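Local coordinates for protein yhhW (Escherichia coli, PDB 1TQ5), which catalyses the dioxygenation of quercetin in vitro, as a two-domain cupin of the pirin family that binds one divalent metal ion, although its physiological role is unknown, at residues G71-Q76 with H101-P106; D45-A50 with R111-Q116; L143-D148 with Q158-Y163; F90-A95 with G152-H157. One frame throughout, in Å; residues are numbered along the deposited sequence.

Interaction 1. Residues G71-Q76 with H101-P106. With CD (cadmium ion), chain B.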
loop_
_atom_site.group_PDB
_atom_site.type_symbol
_atom_site.label_atom_id
_atom_site.label_comp_id
_atom_site.label_asym_id
_atom_site.label_seq_id
_atom_site.Cartn_x
_atom_site.Cartn_y
_atom_site.Cartn_z
ATOM N N GLY A 71 9.008 13.444 1.638
ATOM C CA GLY A 71 9.409 14.084 0.402
ATOM C C GLY A 71 8.263 14.326 -0.568
ATOM O O GLY A 71 7.105 14.496 -0.171
ATOM N N THR A 72 8.592 14.340 -1.854
ATOM C CA THR A 72 7.604 14.572 -2.893
ATOM C C THR A 72 7.879 13.675 -4.094
ATOM O O THR A 72 9.027 13.341 -4.378
ATOM C CB THR A 72 7.650 16.044 -3.380
ATOM O OG1 THR A 72 7.573 16.931 -2.255
ATOM C CG2 THR A 72 6.481 16.336 -4.323
ATOM N N VAL A 73 6.820 13.276 -4.789
ATOM C CA VAL A 73 6.963 12.459 -5.982
ATOM C C VAL A 73 6.217 13.135 -7.124
ATOM O O VAL A 73 5.133 13.689 -6.930
ATOM C CB VAL A 73 6.401 11.035 -5.788
ATOM C CG1 VAL A 73 4.905 11.084 -5.534
ATOM C CG2 VAL A 73 6.714 10.190 -7.020
ATOM N N GLU A 74 6.814 13.105 -8.309
ATOM C CA GLU A 74 6.215 13.699 -9.495
ATOM C C GLU A 74 5.752 12.588 -10.441
ATOM O O GLU A 74 6.543 11.737 -10.853
ATOM C CB GLU A 74 7.232 14.584 -10.210
ATOM C CG GLU A 74 6.739 15.155 -11.533
ATOM C CD GLU A 74 6.190 16.560 -11.404
ATOM O OE1 GLU A 74 6.946 17.453 -10.961
ATOM O OE2 GLU A 74 5.008 16.772 -11.750
ATOM N N HIS A 75 4.468 12.604 -10.781
ATOM C CA HIS A 75 3.907 11.602 -11.672
ATOM C C HIS A 75 3.668 12.132 -13.086
ATOM O O HIS A 75 3.265 13.281 -13.273
ATOM C CB HIS A 75 2.593 11.074 -11.084
ATOM C CG HIS A 75 1.773 10.272 -12.043
ATOM N ND1 HIS A 75 0.970 10.852 -13.003
ATOM C CD2 HIS A 75 1.626 8.933 -12.189
ATOM C CE1 HIS A 75 0.362 9.906 -13.696
ATOM N NE2 HIS A 75 0.744 8.733 -13.223
ATOM N N GLN A 76 3.926 11.275 -14.072
ATOM C CA GLN A 76 3.725 11.594 -15.482
ATOM C C GLN A 76 3.245 10.316 -16.170
ATOM O O GLN A 76 3.814 9.243 -15.958
ATOM C CB GLN A 76 5.034 12.072 -16.113
ATOM C CG GLN A 76 5.493 13.438 -15.617
ATOM C CD GLN A 76 6.896 13.790 -16.072
ATOM O OE1 GLN A 76 7.185 13.834 -17.269
ATOM N NE2 GLN A 76 7.778 14.047 -15.115
ATOM N N HIS A 101 3.980 5.135 -17.655
ATOM C CA HIS A 101 4.145 6.220 -16.704
ATOM C C HIS A 101 5.540 6.244 -16.120
ATOM O O HIS A 101 6.322 5.312 -16.298
ATOM C CB HIS A 101 3.120 6.118 -15.566
ATOM C CG HIS A 101 3.452 5.083 -14.535
ATOM N ND1 HIS A 101 3.217 5.273 -13.191
ATOM C CD2 HIS A 101 3.998 3.849 -14.649
ATOM C CE1 HIS A 101 3.604 4.202 -12.521
ATOM N NE2 HIS A 101 4.082 3.323 -13.382
ATOM N N SER A 102 5.850 7.337 -15.435
ATOM C CA SER A 102 7.136 7.496 -14.784
ATOM C C SER A 102 6.877 8.231 -13.479
ATOM O O SER A 102 5.879 8.941 -13.346
ATOM C CB SER A 102 8.088 8.318 -15.658
ATOM O OG SER A 102 7.678 9.669 -15.711
ATOM N N GLU A 103 7.773 8.039 -12.520
ATOM C CA GLU A 103 7.685 8.677 -11.209
ATOM C C GLU A 103 9.091 9.041 -10.779
ATOM O O GLU A 103 9.974 8.188 -10.769
ATOM C CB GLU A 103 7.097 7.721 -10.166
ATOM C CG GLU A 103 5.617 7.893 -9.896
ATOM C CD GLU A 103 4.775 6.889 -10.646
ATOM O OE1 GLU A 103 5.141 5.693 -10.630
ATOM O OE2 GLU A 103 3.747 7.291 -11.234
ATOM N N TYR A 104 9.304 10.297 -10.413
ATOM C CA TYR A 104 10.627 10.706 -9.983
ATOM C C TYR A 104 10.571 11.658 -8.800
ATOM O O TYR A 104 9.513 12.177 -8.445
ATOM C CB TYR A 104 11.388 11.345 -11.155
ATOM C CG TYR A 104 10.911 12.725 -11.530
ATOM C CD1 TYR A 104 11.389 13.851 -10.864
ATOM C CD2 TYR A 104 9.961 12.907 -12.534
ATOM C CE1 TYR A 104 10.933 15.124 -11.185
ATOM C CE2 TYR A 104 9.497 14.175 -12.862
ATOM C CZ TYR A 104 9.986 15.280 -12.182
ATOM O OH TYR A 104 9.514 16.540 -12.481
ATOM N N ASN A 105 11.722 11.853 -8.178
ATOM C CA ASN A 105 11.854 12.743 -7.041
ATOM C C ASN A 105 12.254 14.099 -7.605
ATOM O O ASN A 105 13.371 14.269 -8.084
ATOM C CB ASN A 105 12.943 12.222 -6.109
ATOM C CG ASN A 105 13.126 13.088 -4.886
ATOM O OD1 ASN A 105 12.507 14.144 -4.755
ATOM N ND2 ASN A 105 13.983 12.647 -3.983
ATOM N N PRO A 106 11.336 15.079 -7.577
ATOM C CA PRO A 106 11.621 16.422 -8.101
ATOM C C PRO A 106 12.600 17.237 -7.254
ATOM O O PRO A 106 13.212 18.192 -7.736
ATOM C CB PRO A 106 10.239 17.064 -8.164
ATOM C CG PRO A 106 9.539 16.443 -6.987
ATOM C CD PRO A 106 9.936 14.982 -7.122
HETATM CD CD CD B . 5.419 1.235 -12.679
HETATM O O HOH W 1 11.379 14.455 -2.257
HETATM O O HOH W 2 8.664 19.011 -12.615
HETATM O O HOH W 3 6.778 -1.022 -12.250
HETATM O O HOH W 4 4.883 1.052 -10.216
#

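Interaction 2. Residues D45-A50 with R111-Q116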
loop_
_atom_site.group_PDB
_atom_site.type_symbol
_atom_site.label_atom_id
_atom_site.label_comp_id
_atom_site.label_asym_id
_atom_site.label_seq_id
_atom_site.Cartn_x
_atom_site.Cartn_y
_atom_site.Cartn_z
ATOM N N ASP A 45 8.476 -0.909 -0.485
ATOM C CA ASP A 45 8.862 0.184 0.397
ATOM C C ASP A 45 10.067 0.798 -0.308
ATOM O O ASP A 45 11.182 0.295 -0.168
ATOM C CB ASP A 45 9.270 -0.407 1.747
ATOM C CG ASP A 45 9.534 0.645 2.802
ATOM O OD1 ASP A 45 10.063 1.726 2.456
ATOM O OD2 ASP A 45 9.229 0.372 3.987
ATOM N N ASP A 46 9.846 1.870 -1.066
ATOM C CA ASP A 46 10.926 2.502 -1.832
ATOM C C ASP A 46 11.466 3.829 -1.322
ATOM O O ASP A 46 10.722 4.703 -0.881
ATOM C CB ASP A 46 10.504 2.729 -3.293
ATOM C CG ASP A 46 9.986 1.472 -3.965
ATOM O OD1 ASP A 46 10.459 0.373 -3.621
ATOM O OD2 ASP A 46 9.114 1.593 -4.856
ATOM N N VAL A 47 12.779 3.976 -1.419
ATOM C CA VAL A 47 13.457 5.202 -1.026
ATOM C C VAL A 47 14.256 5.617 -2.253
ATOM O O VAL A 47 15.145 4.884 -2.710
ATOM C CB VAL A 47 14.392 4.970 0.164
ATOM C CG1 VAL A 47 15.289 6.171 0.360
ATOM C CG2 VAL A 47 13.567 4.720 1.415
ATOM N N ILE A 48 13.924 6.790 -2.782
ATOM C CA ILE A 48 14.550 7.311 -3.986
ATOM C C ILE A 48 15.386 8.569 -3.765
ATOM O O ILE A 48 14.954 9.510 -3.110
ATOM C CB ILE A 48 13.469 7.613 -5.048
ATOM C CG1 ILE A 48 12.707 6.325 -5.377
ATOM C CG2 ILE A 48 14.103 8.215 -6.307
ATOM C CD1 ILE A 48 11.565 6.522 -6.357
ATOM N N GLU A 49 16.577 8.563 -4.356
ATOM C CA GLU A 49 17.539 9.658 -4.283
ATOM C C GLU A 49 17.012 10.927 -4.962
ATOM O O GLU A 49 16.249 10.856 -5.920
ATOM C CB GLU A 49 18.831 9.199 -4.965
ATOM C CG GLU A 49 19.992 10.156 -4.928
ATOM C CD GLU A 49 21.066 9.735 -5.910
ATOM O OE1 GLU A 49 21.057 8.548 -6.297
ATOM O OE2 GLU A 49 21.912 10.572 -6.292
ATOM N N ALA A 50 17.427 12.086 -4.472
ATOM C CA ALA A 50 16.988 13.349 -5.053
ATOM C C ALA A 50 17.231 13.379 -6.563
ATOM O O ALA A 50 18.300 12.982 -7.037
ATOM C CB ALA A 50 17.720 14.515 -4.388
ATOM N N ARG A 111 15.478 13.390 -0.275
ATOM C CA ARG A 111 15.075 12.053 -0.704
ATOM C C ARG A 111 13.564 11.845 -0.705
ATOM O O ARG A 111 12.802 12.634 -0.130
ATOM C CB ARG A 111 15.715 10.984 0.186
ATOM C CG ARG A 111 15.150 10.919 1.588
ATOM C CD ARG A 111 15.693 9.714 2.356
ATOM N NE ARG A 111 15.082 9.628 3.677
ATOM C CZ ARG A 111 15.181 8.586 4.493
ATOM N NH1 ARG A 111 14.587 8.622 5.677
ATOM N NH2 ARG A 111 15.865 7.509 4.128
ATOM N N LEU A 112 13.140 10.774 -1.364
ATOM C CA LEU A 112 11.732 10.426 -1.448
ATOM C C LEU A 112 11.517 9.039 -0.850
ATOM O O LEU A 112 12.246 8.102 -1.155
ATOM C CB LEU A 112 11.269 10.447 -2.907
ATOM C CG LEU A 112 9.932 9.785 -3.270
ATOM C CD1 LEU A 112 8.771 10.500 -2.604
ATOM C CD2 LEU A 112 9.772 9.810 -4.789
ATOM N N HIS A 113 10.521 8.921 0.018
ATOM C CA HIS A 113 10.202 7.643 0.639
ATOM C C HIS A 113 8.731 7.348 0.388
ATOM O O HIS A 113 7.856 8.119 0.794
ATOM C CB HIS A 113 10.479 7.702 2.139
ATOM C CG HIS A 113 10.305 6.392 2.836
ATOM N ND1 HIS A 113 10.403 6.261 4.203
ATOM C CD2 HIS A 113 10.042 5.153 2.356
ATOM C CE1 HIS A 113 10.209 4.998 4.536
ATOM N NE2 HIS A 113 9.988 4.305 3.433
ATOM N N LEU A 114 8.449 6.238 -0.286
ATOM C CA LEU A 114 7.069 5.890 -0.579
ATOM C C LEU A 114 6.770 4.399 -0.618
ATOM O O LEU A 114 7.673 3.563 -0.682
ATOM C CB LEU A 114 6.652 6.507 -1.918
ATOM C CG LEU A 114 7.433 6.079 -3.169
ATOM C CD1 LEU A 114 7.170 4.621 -3.479
ATOM C CD2 LEU A 114 7.017 6.934 -4.346
ATOM N N TYR A 115 5.480 4.086 -0.558
ATOM C CA TYR A 115 5.005 2.718 -0.664
ATOM C C TYR A 115 4.381 2.623 -2.050
ATOM O O TYR A 115 3.610 3.493 -2.443
ATOM C CB TYR A 115 3.920 2.407 0.370
ATOM C CG TYR A 115 4.420 1.822 1.672
ATOM C CD1 TYR A 115 4.433 2.581 2.840
ATOM C CD2 TYR A 115 4.857 0.499 1.740
ATOM C CE1 TYR A 115 4.866 2.035 4.051
ATOM C CE2 TYR A 115 5.294 -0.058 2.945
ATOM C CZ TYR A 115 5.293 0.719 4.098
ATOM O OH TYR A 115 5.711 0.177 5.296
ATOM N N GLN A 116 4.735 1.584 -2.794
ATOM C CA GLN A 116 4.162 1.360 -4.121
ATOM C C GLN A 116 3.339 0.085 -3.995
ATOM O O GLN A 116 3.890 -1.004 -3.865
ATOM C CB GLN A 116 5.260 1.181 -5.169
ATOM C CG GLN A 116 5.791 2.484 -5.732
ATOM C CD GLN A 116 4.758 3.224 -6.565
ATOM O OE1 GLN A 116 4.352 2.763 -7.634
ATOM N NE2 GLN A 116 4.328 4.375 -6.076
#

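Interaction 3. Residues L143-D148 with Q158-Y163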
loop_
_atom_site.group_PDB
_atom_site.type_symbol
_atom_site.label_atom_id
_atom_site.label_comp_id
_atom_site.label_asym_id
_atom_site.label_seq_id
_atom_site.Cartn_x
_atom_site.Cartn_y
_atom_site.Cartn_z
ATOM N N LEU A 143 -11.046 5.969 5.448
ATOM C CA LEU A 143 -11.201 5.140 4.256
ATOM C C LEU A 143 -10.458 5.762 3.073
ATOM O O LEU A 143 -10.753 6.886 2.666
ATOM C CB LEU A 143 -12.686 4.996 3.927
ATOM C CG LEU A 143 -13.089 4.052 2.797
ATOM C CD1 LEU A 143 -12.646 2.628 3.122
ATOM C CD2 LEU A 143 -14.597 4.116 2.613
ATOM N N VAL A 144 -9.500 5.024 2.518
ATOM C CA VAL A 144 -8.701 5.518 1.398
ATOM C C VAL A 144 -9.162 4.982 0.046
ATOM O O VAL A 144 -9.252 5.734 -0.928
ATOM C CB VAL A 144 -7.211 5.167 1.598
ATOM C CG1 VAL A 144 -6.391 5.655 0.414
ATOM C CG2 VAL A 144 -6.703 5.804 2.887
ATOM N N LEU A 145 -9.433 3.682 -0.015
ATOM C CA LEU A 145 -9.901 3.053 -1.246
ATOM C C LEU A 145 -11.185 2.286 -0.960
ATOM O O LEU A 145 -11.365 1.752 0.131
ATOM C CB LEU A 145 -8.856 2.081 -1.802
ATOM C CG LEU A 145 -7.476 2.611 -2.196
ATOM C CD1 LEU A 145 -6.629 1.453 -2.712
ATOM C CD2 LEU A 145 -7.614 3.691 -3.261
ATOM N N SER A 146 -12.071 2.246 -1.948
ATOM C CA SER A 146 -13.343 1.540 -1.840
ATOM C C SER A 146 -13.829 1.186 -3.238
ATOM O O SER A 146 -13.482 1.856 -4.214
ATOM C CB SER A 146 -14.395 2.412 -1.155
ATOM O OG SER A 146 -14.119 2.535 0.228
ATOM N N PRO A 147 -14.639 0.125 -3.353
ATOM C CA PRO A 147 -15.163 -0.296 -4.656
ATOM C C PRO A 147 -16.115 0.751 -5.244
ATOM O O PRO A 147 -16.206 0.910 -6.459
ATOM C CB PRO A 147 -15.891 -1.603 -4.332
ATOM C CG PRO A 147 -15.209 -2.094 -3.082
ATOM C CD PRO A 147 -15.030 -0.825 -2.298
ATOM N N ASP A 148 -16.820 1.463 -4.370
ATOM C CA ASP A 148 -17.779 2.477 -4.803
ATOM C C ASP A 148 -17.345 3.906 -4.491
ATOM O O ASP A 148 -18.094 4.852 -4.736
ATOM C CB ASP A 148 -19.136 2.214 -4.151
ATOM C CG ASP A 148 -19.026 1.976 -2.660
ATOM O OD1 ASP A 148 -18.292 2.730 -1.986
ATOM O OD2 ASP A 148 -19.679 1.036 -2.157
ATOM N N GLN A 158 -11.788 -3.190 -7.556
ATOM C CA GLN A 158 -11.618 -4.478 -6.906
ATOM C C GLN A 158 -12.472 -4.471 -5.648
ATOM O O GLN A 158 -12.649 -3.427 -5.019
ATOM C CB GLN A 158 -10.133 -4.688 -6.570
ATOM C CG GLN A 158 -9.779 -5.988 -5.856
ATOM C CD GLN A 158 -10.425 -7.209 -6.481
ATOM O OE1 GLN A 158 -11.574 -7.533 -6.186
ATOM N NE2 GLN A 158 -9.691 -7.888 -7.353
ATOM N N ASP A 159 -13.027 -5.626 -5.303
ATOM C CA ASP A 159 -13.864 -5.743 -4.114
ATOM C C ASP A 159 -12.978 -5.654 -2.876
ATOM O O ASP A 159 -12.806 -6.636 -2.154
ATOM C CB ASP A 159 -14.604 -7.086 -4.120
ATOM C CG ASP A 159 -15.543 -7.241 -2.936
ATOM O OD1 ASP A 159 -15.869 -8.394 -2.579
ATOM O OD2 ASP A 159 -15.965 -6.209 -2.370
HETATM N N MSE A 160 -12.408 -4.480 -2.632
HETATM C CA MSE A 160 -11.537 -4.309 -1.476
HETATM C C MSE A 160 -11.595 -2.906 -0.893
HETATM O O MSE A 160 -11.873 -1.938 -1.594
HETATM C CB MSE A 160 -10.084 -4.636 -1.858
HETATM C CG MSE A 160 -9.378 -3.570 -2.700
HETATM SE SE MSE A 160 -8.742 -2.166 -1.729
HETATM C CE MSE A 160 -7.199 -2.886 -1.121
ATOM N N GLU A 161 -11.331 -2.814 0.405
ATOM C CA GLU A 161 -11.307 -1.535 1.098
ATOM C C GLU A 161 -9.939 -1.363 1.751
ATOM O O GLU A 161 -9.349 -2.330 2.234
ATOM C CB GLU A 161 -12.378 -1.485 2.183
ATOM C CG GLU A 161 -13.795 -1.638 1.685
ATOM C CD GLU A 161 -14.799 -1.446 2.799
ATOM O OE1 GLU A 161 -14.615 -2.065 3.870
ATOM O OE2 GLU A 161 -15.771 -0.685 2.607
ATOM N N LEU A 162 -9.446 -0.132 1.761
ATOM C CA LEU A 162 -8.163 0.190 2.369
ATOM C C LEU A 162 -8.379 1.345 3.338
ATOM O O LEU A 162 -8.973 2.363 2.986
ATOM C CB LEU A 162 -7.135 0.607 1.308
ATOM C CG LEU A 162 -5.786 1.134 1.828
ATOM C CD1 LEU A 162 -5.069 0.055 2.644
ATOM C CD2 LEU A 162 -4.917 1.579 0.649
ATOM N N TYR A 163 -7.903 1.171 4.562
ATOM C CA TYR A 163 -8.029 2.191 5.589
ATOM C C TYR A 163 -6.655 2.618 6.077
ATOM O O TYR A 163 -5.725 1.808 6.125
ATOM C CB TYR A 163 -8.790 1.648 6.797
ATOM C CG TYR A 163 -10.201 1.194 6.532
ATOM C CD1 TYR A 163 -11.283 2.028 6.806
ATOM C CD2 TYR A 163 -10.460 -0.080 6.030
ATOM C CE1 TYR A 163 -12.589 1.602 6.593
ATOM C CE2 TYR A 163 -11.760 -0.516 5.810
ATOM C CZ TYR A 163 -12.820 0.331 6.095
ATOM O OH TYR A 163 -14.113 -0.094 5.876
#

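Interaction 4. Residues F90-A95 with G152-H157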
loop_
_atom_site.group_PDB
_atom_site.type_symbol
_atom_site.label_atom_id
_atom_site.label_comp_id
_atom_site.label_asym_id
_atom_site.label_seq_id
_atom_site.Cartn_x
_atom_site.Cartn_y
_atom_site.Cartn_z
ATOM N N PHE A 90 -1.930 10.356 -1.291
ATOM C CA PHE A 90 -2.060 9.144 -2.085
ATOM C C PHE A 90 -2.324 9.509 -3.536
ATOM O O PHE A 90 -2.636 10.651 -3.861
ATOM C CB PHE A 90 -3.258 8.316 -1.603
ATOM C CG PHE A 90 -3.095 7.719 -0.231
ATOM C CD1 PHE A 90 -2.533 6.458 -0.068
ATOM C CD2 PHE A 90 -3.542 8.401 0.893
ATOM C CE1 PHE A 90 -2.424 5.881 1.202
ATOM C CE2 PHE A 90 -3.436 7.837 2.163
ATOM C CZ PHE A 90 -2.877 6.573 2.317
ATOM N N GLN A 91 -2.206 8.514 -4.405
ATOM C CA GLN A 91 -2.494 8.677 -5.815
ATOM C C GLN A 91 -2.805 7.262 -6.274
ATOM O O GLN A 91 -2.272 6.301 -5.724
ATOM C CB GLN A 91 -1.291 9.245 -6.583
ATOM C CG GLN A 91 -0.220 8.232 -6.993
ATOM C CD GLN A 91 0.930 8.871 -7.758
ATOM O OE1 GLN A 91 0.796 9.964 -8.301
ATOM N NE2 GLN A 91 2.064 8.181 -7.812
ATOM N N ILE A 92 -3.702 7.123 -7.238
ATOM C CA ILE A 92 -4.014 5.798 -7.737
ATOM C C ILE A 92 -4.132 5.852 -9.248
ATOM O O ILE A 92 -4.565 6.858 -9.814
ATOM C CB ILE A 92 -5.315 5.239 -7.117
ATOM C CG1 ILE A 92 -5.477 3.765 -7.510
ATOM C CG2 ILE A 92 -6.513 6.048 -7.577
ATOM C CD1 ILE A 92 -6.608 3.052 -6.790
HETATM N N MSE A 93 -3.728 4.769 -9.896
HETATM C CA MSE A 93 -3.773 4.679 -11.345
HETATM C C MSE A 93 -4.211 3.280 -11.772
HETATM O O MSE A 93 -3.747 2.280 -11.221
HETATM C CB MSE A 93 -2.382 4.984 -11.901
HETATM C CG MSE A 93 -2.273 5.064 -13.410
HETATM SE SE MSE A 93 -0.561 5.428 -13.895
HETATM C CE MSE A 93 0.119 3.760 -13.967
ATOM N N SER A 94 -5.118 3.217 -12.737
ATOM C CA SER A 94 -5.592 1.947 -13.266
ATOM C C SER A 94 -4.937 1.776 -14.629
ATOM O O SER A 94 -5.185 2.566 -15.539
ATOM C CB SER A 94 -7.115 1.962 -13.432
ATOM O OG SER A 94 -7.775 2.040 -12.182
ATOM N N ALA A 95 -4.089 0.761 -14.771
ATOM C CA ALA A 95 -3.416 0.525 -16.044
ATOM C C ALA A 95 -4.443 0.179 -17.122
ATOM O O ALA A 95 -4.254 0.489 -18.299
ATOM C CB ALA A 95 -2.396 -0.603 -15.907
ATOM N N GLY A 152 -15.877 9.631 0.753
ATOM C CA GLY A 152 -14.694 10.388 0.384
ATOM C C GLY A 152 -13.448 9.596 0.034
ATOM O O GLY A 152 -12.355 10.163 -0.040
ATOM N N SER A 153 -13.598 8.298 -0.190
ATOM C CA SER A 153 -12.461 7.460 -0.546
ATOM C C SER A 153 -12.270 7.463 -2.065
ATOM O O SER A 153 -13.148 7.908 -2.810
ATOM C CB SER A 153 -12.697 6.025 -0.064
ATOM O OG SER A 153 -13.798 5.436 -0.740
ATOM N N LEU A 154 -11.120 6.972 -2.516
ATOM C CA LEU A 154 -10.834 6.893 -3.943
ATOM C C LEU A 154 -11.348 5.550 -4.451
ATOM O O LEU A 154 -11.290 4.544 -3.739
ATOM C CB LEU A 154 -9.324 6.993 -4.195
ATOM C CG LEU A 154 -8.644 8.357 -4.043
ATOM C CD1 LEU A 154 -7.131 8.190 -4.117
ATOM C CD2 LEU A 154 -9.130 9.297 -5.142
ATOM N N LYS A 155 -11.856 5.523 -5.678
ATOM C CA LYS A 155 -12.369 4.277 -6.230
ATOM C C LYS A 155 -11.263 3.311 -6.619
ATOM O O LYS A 155 -10.205 3.710 -7.103
ATOM C CB LYS A 155 -13.252 4.538 -7.455
ATOM C CG LYS A 155 -13.744 3.251 -8.113
ATOM C CD LYS A 155 -14.929 3.480 -9.035
ATOM C CE LYS A 155 -16.189 3.800 -8.245
ATOM N NZ LYS A 155 -17.368 4.025 -9.136
ATOM N N VAL A 156 -11.516 2.031 -6.388
ATOM C CA VAL A 156 -10.571 0.986 -6.743
ATOM C C VAL A 156 -11.416 -0.070 -7.442
ATOM O O VAL A 156 -12.505 -0.402 -6.980
ATOM C CB VAL A 156 -9.858 0.400 -5.481
ATOM C CG1 VAL A 156 -10.852 -0.312 -4.583
ATOM C CG2 VAL A 156 -8.738 -0.539 -5.907
ATOM N N HIS A 157 -10.928 -0.569 -8.574
ATOM C CA HIS A 157 -11.649 -1.577 -9.348
ATOM C C HIS A 157 -11.412 -2.983 -8.811
ATOM O O HIS A 157 -10.907 -3.859 -9.514
ATOM C CB HIS A 157 -11.225 -1.501 -10.816
ATOM C CG HIS A 157 -11.578 -0.205 -11.474
ATOM N ND1 HIS A 157 -12.882 0.181 -11.708
ATOM C CD2 HIS A 157 -10.800 0.802 -11.937
ATOM C CE1 HIS A 157 -12.890 1.368 -12.285
ATOM N NE2 HIS A 157 -11.641 1.768 -12.435
#

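Interaction 1. Residues G71-Q76 with H101-P106
Tyr104 and Glu74 lie side by side and point the same way, on the sheet face they share with Ser102 and Gln76. Glu74 CB sits over one face of the Tyr104 ring, 3.7 Å from the ring centroid and offset toward the rim. This is a CH-pi contact. Glu74 CG is anti to the backbone N (chi1 175°), and the chain then bends, which carries the carboxylate to the phenol end of the ring. There one water joins the two: it donates to Glu74 OE1 at 2.8 Å and lies 2.6 Å from Tyr104 OH. Replacing Tyr104 by an alanine would probably leave Glu74 CB without its aromatic cover and its carboxylate freer to turn. Farther along, Pro106 CG meets Thr72 CG2 at 4.1 Å, the two side chains crossing at about a right angle.

His75 and Glu103 occupy the other face as a non-hydrogen-bonded pair, and the His75 ring stacks on Tyr130. Beneath them the strands run antiparallel. Glu74 with Tyr104 and Gln76 with Ser102 are hydrogen-bonded pairs, and Glu74 N reaches Tyr104 O at 2.9 Å.

At the end of the pair His101 NE2 binds a cadmium ion at 2.6 Å, the ion lying in the plane of the ring at its edge. His59 and two waters are further ligands. Glu103 is probably a metal ligand too, by similarity with relatives, but it does not bind the cadmium ion in this structure. The strand of His101 and Glu103 thus serves the metal site of the cupin, while the Tyr104 face is held by a CH-pi contact and a shared water.

Interaction 2. Residues D45-A50 with R111-Q116
Asp45 and His113 form a His-carboxylate hydrogen bond across two neighbouring antiparallel strands of the N-terminal cupin sheet. The two are not directly paired: Asp45 faces Tyr115 and Val47 faces His113, both as non-hydrogen-bonded pairs. The bond therefore runs diagonally along one face of the sheet. His113 NE2 donates to Asp45 OD1 at 2.8 Å, with an angle of 147° at the hydrogen. The oxygen is met on its syn side, 20° out of the carboxylate plane, and carboxylate and ring are nearly coplanar. Asp45 CG is anti to its own N (chi1 -173°), which brings the carboxylate toward the imidazole. Val47 CG2 covers one face of the His113 ring in a CH-pi contact, 4.0 Å from the centroid.

On the other face Asp46 CB touches Leu114 CD1 at 3.8 Å. Ile48 and Leu112 lie side by side there, with Ile48 CD1 4.1 Å from Leu112 CD2. Asp46 with Leu114 and Ile48 with Leu112 are hydrogen-bonded pairs, and Ile48 N lies 2.7 Å from Leu112 O. The Asp46 carboxylate passes beside Gln116, its OD2 3.6 Å from Gln116 CG, while its OD1 bonds to Ser20. Gln116 NE2 bonds to Thr66, and its side chain comes within about 5 Å of a bound cadmium ion at the nearest atoms.

Asp45 OD2 also forms a salt bridge with Arg10. The buried carboxylate is thus gripped at both oxygens, one by a ring N-H and one by a guanidinium. Both partners would probably stabilise its negative charge. The bond to His113, with Val47 CG2 over the ring, probably helps fix the rotation of the imidazole.

Interaction 3. Residues L143-D148 with Q158-Y163
Leu143 holds CG anti to its backbone N (chi1 -174°), while Tyr163 holds CG anti to its carbonyl carbon (chi1 -61°). These turns bring Leu143 CD1 over one face of the Tyr163 ring, 3.9 Å from the centroid, in a CH-pi contact offset toward the rim. The strands are antiparallel neighbours in the C-terminal cupin sheet and contain a classic beta bulge. Tyr163 OH donates to Glu161 OE1 at 2.9 Å, from above the carboxylate plane, and Glu161 OE2 forms a salt bridge with Arg150. A valine in place of Tyr163 would probably open a gap beside Leu143 CD1 and leave Glu161 OE1 without this hydroxyl.

At the bulge Val144 and Leu145 both face Leu162: Val144 N bonds to Leu162 O at 2.8 Å, and Leu145 N makes a weak bond to the same oxygen. The return bond, Leu162 N to Leu145 O, comes from above the carbonyl plane. On the other face Leu145 and Leu162 lie side by side, with Leu145 CD1 3.8 Å from Leu162 CD2, and both touch Leu65 of the N-terminal domain. Beyond the paired strands, Pro147 CD rests 3.4 Å from the O of selenomethionine Met160, a buried oxygen with no hydrogen-bond partner in the model.

Interaction 4. Residues F90-A95 with G152-H157
Leu154 is the first residue of 152-157 to touch Ile92. The two side chains slide past each other in opposite directions, and Leu154 CD1 meets Ile92 CG2 at 4.1 Å. The backbones are well apart here: Ile92 CA and Leu154 CA are 7.9 Å from each other, so these two meet through side chains and the strands do not pair.

Lys155 takes part through its backbone. Ile92 CG1 is anti to the backbone N (chi1 -171°) and the chain stays extended, so that Ile92 CD1 reaches to 3.7 Å from Lys155 O. That oxygen accepts a hydrogen bond from Arg129 NH2. Val156 follows, its CG2 4.3 Å from the same Ile92 CD1. One isoleucine thus touches three successive residues.

His157 ends the segment against Ser94. Ser94 OG lies in the plane of the imidazole, at its edge, 3.3 Å from His157 CD2. The hydroxyl has its polar partners elsewhere, in Glu63 and Arg129. Glu63 also accepts a bond from His157 N, so one carboxylate holds both segments.

The contact joins the two cupin domains. Strand 90-94 lies in the N-terminal sheet, between strands 63-70 and 129-133. Strand 154-155 edges the C-terminal sheet beside strand 141-146, whose Leu145 packs against both Ile92 and Leu154. Strand 129-133 flanks the junction, with Arg129 touching Ile92 and His157 and Arg133 touching Leu154.

From the N terminus, residues 45-50 come first and close a loop with 111-116 in interaction 2. Interaction 1 lies wholly within that loop, and the two touch where Asn105 packs on Ala50 and Leu112. Both belong to the N-terminal cupin. Strand 90-94 starts inside both loops but finds its partner at 152-157, so interaction 4 crosses interactions 1 and 2 and ties the N-terminal domain to the C-terminal one. Interaction 3 closes a short loop in the C-terminal cupin. It follows interactions 1 and 2 in series and crosses interaction 4, which it touches through probable backbone hydrogen bonds between 143-148 and 152-157.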